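Local coordinates for trehalose synthase regulatory protein (Candida albicans, PDB 5HUS) that probably acts as a regulatory subunit of the trehalose synthase complex, its C-terminal domain having the fold of a trehalose-phosphate phosphatase of the HAD clan, at residues T277-S282 with G293-N298; L22-L27 with V246-G251. All blocks are in the same frame, centred on the assembly; numbering follows the deposited sequence.

Interaction 1: residues T277-S282 with G293-N298; sequences TLISSS and GVRGIN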
ATOM      1  N   THR A 277       4.384  -4.381 -11.979  1.00 19.06           N
ATOM      2  CA  THR A 277       3.852  -5.403 -11.097  1.00 17.92           C
ATOM      3  C   THR A 277       4.745  -6.631 -11.064  1.00 19.38           C
ATOM      4  O   THR A 277       5.383  -6.972 -12.059  1.00 23.09           O
ATOM      5  CB  THR A 277       2.429  -5.838 -11.507  1.00 22.91           C
ATOM      6  OG1 THR A 277       1.935  -6.784 -10.552  1.00 26.01           O
ATOM      7  CG2 THR A 277       2.415  -6.478 -12.892  1.00 22.67           C
ATOM      8  N   LEU A 278       4.795  -7.264  -9.899  1.00 20.04           N
ATOM      9  CA  LEU A 278       5.398  -8.581  -9.755  1.00 24.70           C
ATOM     10  C   LEU A 278       4.490  -9.615 -10.400  1.00 29.04           C
ATOM     11  O   LEU A 278       3.288  -9.635 -10.142  1.00 35.65           O
ATOM     12  CB  LEU A 278       5.628  -8.906  -8.279  1.00 27.55           C
ATOM     13  CG  LEU A 278       6.768  -8.135  -7.614  1.00 29.04           C
ATOM     14  CD1 LEU A 278       6.636  -8.178  -6.098  1.00 41.62           C
ATOM     15  CD2 LEU A 278       8.098  -8.721  -8.044  1.00 28.14           C
ATOM     16  N   ILE A 279       5.062 -10.451 -11.259  1.00 32.62           N
ATOM     17  CA  ILE A 279       4.303 -11.501 -11.928  1.00 31.97           C
ATOM     18  C   ILE A 279       4.957 -12.851 -11.678  1.00 56.54           C
ATOM     19  O   ILE A 279       6.130 -12.922 -11.305  1.00 60.12           O
ATOM     20  CB  ILE A 279       4.199 -11.255 -13.443  1.00 39.27           C
ATOM     21  CG1 ILE A 279       5.584 -11.291 -14.090  1.00 43.73           C
ATOM     22  CG2 ILE A 279       3.518  -9.928 -13.722  1.00 39.18           C
ATOM     23  CD1 ILE A 279       5.574 -10.958 -15.566  1.00 51.63           C
ATOM     24  N   SER A 280       4.202 -13.922 -11.885  1.00 59.45           N
ATOM     25  CA  SER A 280       4.707 -15.255 -11.594  1.00 65.66           C
ATOM     26  C   SER A 280       4.132 -16.314 -12.520  1.00 64.45           C
ATOM     27  O   SER A 280       3.375 -16.016 -13.444  1.00 66.17           O
ATOM     28  CB  SER A 280       4.396 -15.634 -10.144  1.00 67.02           C
ATOM     29  OG  SER A 280       3.009 -15.878  -9.973  1.00 69.51           O
ATOM     30  N   SER A 281       4.520 -17.558 -12.262  1.00 75.69           N
ATOM     31  CA  SER A 281       3.864 -18.712 -12.853  1.00 78.09           C
ATOM     32  C   SER A 281       3.047 -19.409 -11.764  1.00 83.34           C
ATOM     33  O   SER A 281       3.610 -20.039 -10.868  1.00 76.78           O
ATOM     34  CB  SER A 281       4.884 -19.671 -13.469  1.00 66.93           C
ATOM     35  OG  SER A 281       5.587 -19.052 -14.534  1.00 65.36           O
ATOM     36  N   SER A 282       1.724 -19.284 -11.839  1.00 71.52           N
ATOM     37  CA  SER A 282       1.082 -18.576 -12.941  1.00 74.26           C
ATOM     38  C   SER A 282      -0.037 -17.638 -12.498  1.00 59.45           C
ATOM     39  O   SER A 282      -1.104 -18.079 -12.068  1.00 57.65           O
ATOM     40  CB  SER A 282       0.524 -19.577 -13.959  1.00 75.66           C
ATOM     41  OG  SER A 282      -0.201 -18.912 -14.980  1.00 63.33           O
ATOM     42  N   GLY A 293       6.097  -5.554 -16.056  1.00 30.65           N
ATOM     43  CA  GLY A 293       6.097  -6.693 -15.149  1.00 28.62           C
ATOM     44  C   GLY A 293       7.499  -7.188 -14.813  1.00 35.47           C
ATOM     45  O   GLY A 293       8.397  -7.132 -15.653  1.00 32.57           O
ATOM     46  N   VAL A 294       7.686  -7.651 -13.577  1.00 30.69           N
ATOM     47  CA  VAL A 294       8.917  -8.328 -13.154  1.00 27.95           C
ATOM     48  C   VAL A 294       8.576  -9.669 -12.530  1.00 31.39           C
ATOM     49  O   VAL A 294       7.551  -9.805 -11.868  1.00 28.80           O
ATOM     50  CB  VAL A 294       9.734  -7.521 -12.120  1.00 43.07           C
ATOM     51  CG1 VAL A 294      10.842  -6.730 -12.790  1.00 44.89           C
ATOM     52  CG2 VAL A 294       8.829  -6.641 -11.273  1.00 35.39           C
ATOM     53  N   ARG A 295       9.445 -10.659 -12.705  1.00 35.09           N
ATOM     54  CA  ARG A 295       9.114 -12.006 -12.255  1.00 38.61           C
ATOM     55  C   ARG A 295       9.618 -12.335 -10.853  1.00 45.17           C
ATOM     56  O   ARG A 295       9.281 -13.383 -10.305  1.00 51.22           O
ATOM     57  CB  ARG A 295       9.641 -13.030 -13.262  1.00 39.58           C
ATOM     58  CG  ARG A 295       8.999 -12.859 -14.621  1.00 39.02           C
ATOM     59  CD  ARG A 295       9.064 -14.107 -15.476  1.00 50.74           C
ATOM     60  NE  ARG A 295       8.060 -14.046 -16.535  1.00 54.20           N
ATOM     61  CZ  ARG A 295       6.911 -14.715 -16.516  1.00 55.90           C
ATOM     62  NH1 ARG A 295       6.625 -15.521 -15.502  1.00 45.02           N
ATOM     63  NH2 ARG A 295       6.052 -14.589 -17.519  1.00 52.83           N
ATOM     64  N   GLY A 296      10.403 -11.439 -10.264  1.00 36.77           N
ATOM     65  CA  GLY A 296      10.886 -11.647  -8.908  1.00 35.19           C
ATOM     66  C   GLY A 296      11.253 -10.363  -8.192  1.00 34.09           C
ATOM     67  O   GLY A 296      11.512  -9.341  -8.823  1.00 27.78           O
ATOM     68  N   ILE A 297      11.290 -10.414  -6.864  1.00 30.24           N
ATOM     69  CA  ILE A 297      11.607  -9.228  -6.078  1.00 26.67           C
ATOM     70  C   ILE A 297      13.086  -8.842  -6.196  1.00 27.70           C
ATOM     71  O   ILE A 297      13.423  -7.659  -6.210  1.00 29.43           O
ATOM     72  CB  ILE A 297      11.227  -9.425  -4.591  1.00 31.80           C
ATOM     73  CG1 ILE A 297      11.529  -8.161  -3.785  1.00 37.75           C
ATOM     74  CG2 ILE A 297      11.933 -10.637  -3.997  1.00 37.49           C
ATOM     75  CD1 ILE A 297      10.637  -7.987  -2.578  1.00 44.44           C
ATOM     76  N   ASN A 298      13.973  -9.829  -6.289  1.00 25.70           N
ATOM     77  CA  ASN A 298      15.386  -9.516  -6.442  1.00 26.14           C
ATOM     78  C   ASN A 298      15.640  -8.797  -7.761  1.00 24.19           C
ATOM     79  O   ASN A 298      16.445  -7.870  -7.827  1.00 33.58           O
ATOM     80  CB  ASN A 298      16.243 -10.784  -6.345  1.00 32.46           C
ATOM     81  CG  ASN A 298      16.289 -11.344  -4.935  1.00 46.73           C
ATOM     82  OD1 ASN A 298      15.295 -11.306  -4.209  1.00 51.69           O
ATOM     83  ND2 ASN A 298      17.447 -11.859  -4.537  1.00 51.40           N
TER
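Ile279 lays its CG1-CD1 arm over the stem and guanidinium of Arg295, the two side chains running askew. Ile279 CG1 lies 3.8 Å from CG of Arg295, and the methyl CD1 sits about 3.9 Å above the guanidinium plane, displaced toward its rim. In Ile279, CG1 is flanked by the backbone N and the carbonyl carbon (chi1 63°), which swings the arm across the neighbouring strand; with no side chain on Gly293, CD1 can settle beside that backbone. Arg295 reaches out with its side chain stretched from CG to NE, and its charge is taken up by a salt bridge from NH2 to Glu284, in the loop joining the two segments, while NH1 stays 3.9 Å from Ser280 O. Alongside this contact two backbone bonds fix the register: Val294 N donates to Thr277 O at 2.8 Å and Ile279 N to Val294 O at 2.6 Å. Leu278 and Val294 share one face of the sheet, and Leu278 CD2 touches Val294 CG2 at 3.9 Å and also rests against Gly296 O, just ahead of helix 297-304. Past Ile279 the segments diverge. Such short parallel pairing, with loops leaving the carboxyl ends of both strands, belongs to the edge region of a Rossmann-like HAD sheet.

Interaction 2: residues L22-L27 with V246-G251; sequences LIILAL and VLYSGG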
ATOM      1  N   LEU A  22      10.067  10.005  -6.758  1.00 20.85           N
ATOM      2  CA  LEU A  22       9.325   9.358  -5.678  1.00 23.23           C
ATOM      3  C   LEU A  22       9.030   7.920  -6.059  1.00 17.49           C
ATOM      4  O   LEU A  22       8.454   7.654  -7.117  1.00 19.04           O
ATOM      5  CB  LEU A  22       8.019  10.104  -5.382  1.00 20.53           C
ATOM      6  CG  LEU A  22       7.097   9.435  -4.354  1.00 20.51           C
ATOM      7  CD1 LEU A  22       7.779   9.339  -2.998  1.00 21.17           C
ATOM      8  CD2 LEU A  22       5.794  10.209  -4.259  1.00 20.31           C
ATOM      9  N   ILE A  23       9.454   6.994  -5.204  1.00 17.27           N
ATOM     10  CA  ILE A  23       9.287   5.574  -5.469  1.00 16.21           C
ATOM     11  C   ILE A  23       8.505   4.943  -4.336  1.00 23.13           C
ATOM     12  O   ILE A  23       8.883   5.068  -3.175  1.00 20.06           O
ATOM     13  CB  ILE A  23      10.646   4.865  -5.633  1.00 20.46           C
ATOM     14  CG1 ILE A  23      11.378   5.432  -6.860  1.00 20.16           C
ATOM     15  CG2 ILE A  23      10.453   3.365  -5.756  1.00 23.87           C
ATOM     16  CD1 ILE A  23      12.802   4.942  -7.034  1.00 23.23           C
ATOM     17  N   ILE A  24       7.396   4.300  -4.678  1.00 20.49           N
ATOM     18  CA  ILE A  24       6.543   3.668  -3.680  1.00 16.63           C
ATOM     19  C   ILE A  24       6.481   2.178  -3.962  1.00 18.28           C
ATOM     20  O   ILE A  24       6.059   1.757  -5.042  1.00 18.62           O
ATOM     21  CB  ILE A  24       5.124   4.290  -3.680  1.00 17.69           C
ATOM     22  CG1 ILE A  24       5.220   5.761  -3.261  1.00 22.16           C
ATOM     23  CG2 ILE A  24       4.192   3.514  -2.749  1.00 17.31           C
ATOM     24  CD1 ILE A  24       3.973   6.554  -3.499  1.00 40.04           C
ATOM     25  N   LEU A  25       6.955   1.386  -3.001  1.00 15.57           N
ATOM     26  CA  LEU A  25       7.045  -0.059  -3.171  1.00 14.98           C
ATOM     27  C   LEU A  25       6.070  -0.778  -2.246  1.00 16.62           C
ATOM     28  O   LEU A  25       6.226  -0.742  -1.023  1.00 19.04           O
ATOM     29  CB  LEU A  25       8.474  -0.537  -2.903  1.00 20.33           C
ATOM     30  CG  LEU A  25       9.569   0.175  -3.708  1.00 19.73           C
ATOM     31  CD1 LEU A  25      10.959  -0.376  -3.359  1.00 20.49           C
ATOM     32  CD2 LEU A  25       9.282   0.037  -5.195  1.00 19.52           C
ATOM     33  N   ALA A  26       5.064  -1.421  -2.834  1.00 15.59           N
ATOM     34  CA  ALA A  26       4.118  -2.234  -2.067  1.00 18.29           C
ATOM     35  C   ALA A  26       4.649  -3.649  -1.997  1.00 24.67           C
ATOM     36  O   ALA A  26       4.450  -4.442  -2.914  1.00 22.15           O
ATOM     37  CB  ALA A  26       2.725  -2.202  -2.701  1.00 17.10           C
ATOM     38  N   LEU A  27       5.340  -3.953  -0.906  1.00 18.40           N
ATOM     39  CA  LEU A  27       6.023  -5.234  -0.756  1.00 19.92           C
ATOM     40  C   LEU A  27       5.598  -5.929   0.524  1.00 22.94           C
ATOM     41  O   LEU A  27       5.262  -5.280   1.512  1.00 24.32           O
ATOM     42  CB  LEU A  27       7.538  -5.036  -0.750  1.00 23.09           C
ATOM     43  CG  LEU A  27       8.171  -4.330  -1.945  1.00 25.21           C
ATOM     44  CD1 LEU A  27       9.650  -4.093  -1.704  1.00 34.64           C
ATOM     45  CD2 LEU A  27       7.955  -5.143  -3.212  1.00 31.30           C
ATOM     46  N   VAL A 246       7.418   9.713 -10.680  1.00 20.15           N
ATOM     47  CA  VAL A 246       6.794   8.860  -9.661  1.00 17.74           C
ATOM     48  C   VAL A 246       6.731   7.418 -10.156  1.00 23.42           C
ATOM     49  O   VAL A 246       6.389   7.162 -11.314  1.00 22.88           O
ATOM     50  CB  VAL A 246       5.372   9.334  -9.298  1.00 22.28           C
ATOM     51  CG1 VAL A 246       4.781   8.460  -8.192  1.00 20.81           C
ATOM     52  CG2 VAL A 246       5.384  10.790  -8.867  1.00 28.29           C
ATOM     53  N   LEU A 247       7.071   6.478  -9.281  1.00 20.37           N
ATOM     54  CA  LEU A 247       7.022   5.066  -9.625  1.00 17.57           C
ATOM     55  C   LEU A 247       6.283   4.300  -8.534  1.00 18.65           C
ATOM     56  O   LEU A 247       6.483   4.553  -7.349  1.00 20.49           O
ATOM     57  CB  LEU A 247       8.438   4.502  -9.810  1.00 18.23           C
ATOM     58  CG  LEU A 247       8.621   3.052 -10.280  1.00 20.06           C
ATOM     59  CD1 LEU A 247       9.935   2.926 -11.042  1.00 20.26           C
ATOM     60  CD2 LEU A 247       8.602   2.043  -9.131  1.00 25.43           C
ATOM     61  N   TYR A 248       5.426   3.371  -8.938  1.00 21.09           N
ATOM     62  CA  TYR A 248       4.766   2.485  -7.983  1.00 17.57           C
ATOM     63  C   TYR A 248       4.974   1.053  -8.414  1.00 16.88           C
ATOM     64  O   TYR A 248       4.784   0.729  -9.587  1.00 19.94           O
ATOM     65  CB  TYR A 248       3.266   2.797  -7.879  1.00 15.97           C
ATOM     66  CG  TYR A 248       2.497   1.842  -6.992  1.00 17.51           C
ATOM     67  CD1 TYR A 248       1.962   0.660  -7.500  1.00 20.05           C
ATOM     68  CD2 TYR A 248       2.328   2.107  -5.637  1.00 18.93           C
ATOM     69  CE1 TYR A 248       1.275  -0.228  -6.686  1.00 19.61           C
ATOM     70  CE2 TYR A 248       1.642   1.228  -4.817  1.00 20.73           C
ATOM     71  CZ  TYR A 248       1.117   0.067  -5.349  1.00 19.71           C
ATOM     72  OH  TYR A 248       0.418  -0.810  -4.552  1.00 23.73           O
ATOM     73  N   SER A 249       5.383   0.201  -7.474  1.00 16.85           N
ATOM     74  CA  SER A 249       5.506  -1.224  -7.740  1.00 21.69           C
ATOM     75  C   SER A 249       4.640  -1.998  -6.763  1.00 23.35           C
ATOM     76  O   SER A 249       4.579  -1.664  -5.579  1.00 22.85           O
ATOM     77  CB  SER A 249       6.958  -1.686  -7.630  1.00 24.95           C
ATOM     78  OG  SER A 249       7.051  -3.076  -7.895  1.00 30.96           O
ATOM     79  N   GLY A 250       3.973  -3.034  -7.253  1.00 20.42           N
ATOM     80  CA  GLY A 250       3.141  -3.838  -6.384  1.00 18.62           C
ATOM     81  C   GLY A 250       2.960  -5.247  -6.894  1.00 23.43           C
ATOM     82  O   GLY A 250       3.826  -5.790  -7.585  1.00 24.28           O
ATOM     83  N   GLY A 251       1.830  -5.838  -6.534  1.00 23.62           N
ATOM     84  CA  GLY A 251       1.459  -7.148  -7.022  1.00 27.70           C
ATOM     85  C   GLY A 251       0.175  -7.060  -7.816  1.00 25.40           C
ATOM     86  O   GLY A 251      -0.165  -6.009  -8.355  1.00 25.53           O
TER
HETATM   87  O   HOH W   1       6.071  -4.746  -5.885  1.00 32.11           O
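Leu22 O accepts the first of four backbone hydrogen bonds that join two parallel strands, taking the N-H of Leu247 at 2.8 Å. Leu247 O then receives Ile24 N, Ile24 O receives Ser249 N at 3.0 Å, and Ser249 O receives Ala26 N at 2.8 Å, so donors and acceptors alternate between the strands. The intervening Ile23 and Leu25 turn their backbone bonds to strand 69-74 on the other flank. This is the middle of the central parallel sheet of a Rossmann-like HAD domain, with helices over both faces: helix 200-213 covers Leu22, Ile24 and Val246, while Trp14 and helix 297-304 cover the face of Ile23, Leu25 and Leu247. Tyr248 carries its ring past Ile24, whose CG2 comes 3.7 Å from Tyr248 CD2. The ring continues to Ala26, where Ala26 CB lies 3.3 Å from Tyr248 OH. That hydroxyl is satisfied from outside the pair, hydrogen-bonded to Asp256 and Asn259. Ser249 packs its CB against Leu25 CD2 at 3.8 Å. With chi1 at -180°, opposite the backbone N, Ser249 OG meets a water at 2.8 Å and has a weak bond with Val276 O as well. The same water donates weakly to Gly250 O and to Ala26 O, the latter at 3.4 Å, bridging the strands just where direct pairing stops.

Interactions 1 and 2 lie in one sheet, their centres about 14 Å apart, and meet where strands 243-250 and 272-278 run as neighbours. Leu278 N probably bonds to Gly250 O at 2.9 Å, the carbonyl that also receives the water of interaction 2, and Thr277 OG1 probably bonds to Gly251 O at 3.1 Å. A second join is apolar: Ile297 CD1 reaches Leu27 CD2 at 4.0 Å, and the helix that begins there goes on to cover part of interaction 2. The two pairings thus run from the sheet's middle toward its edge. Both end at the carboxyl side of the parallel strands, the side on which catalytic HAD phosphatases carry their active site; whether this regulatory protein keeps one is not established here.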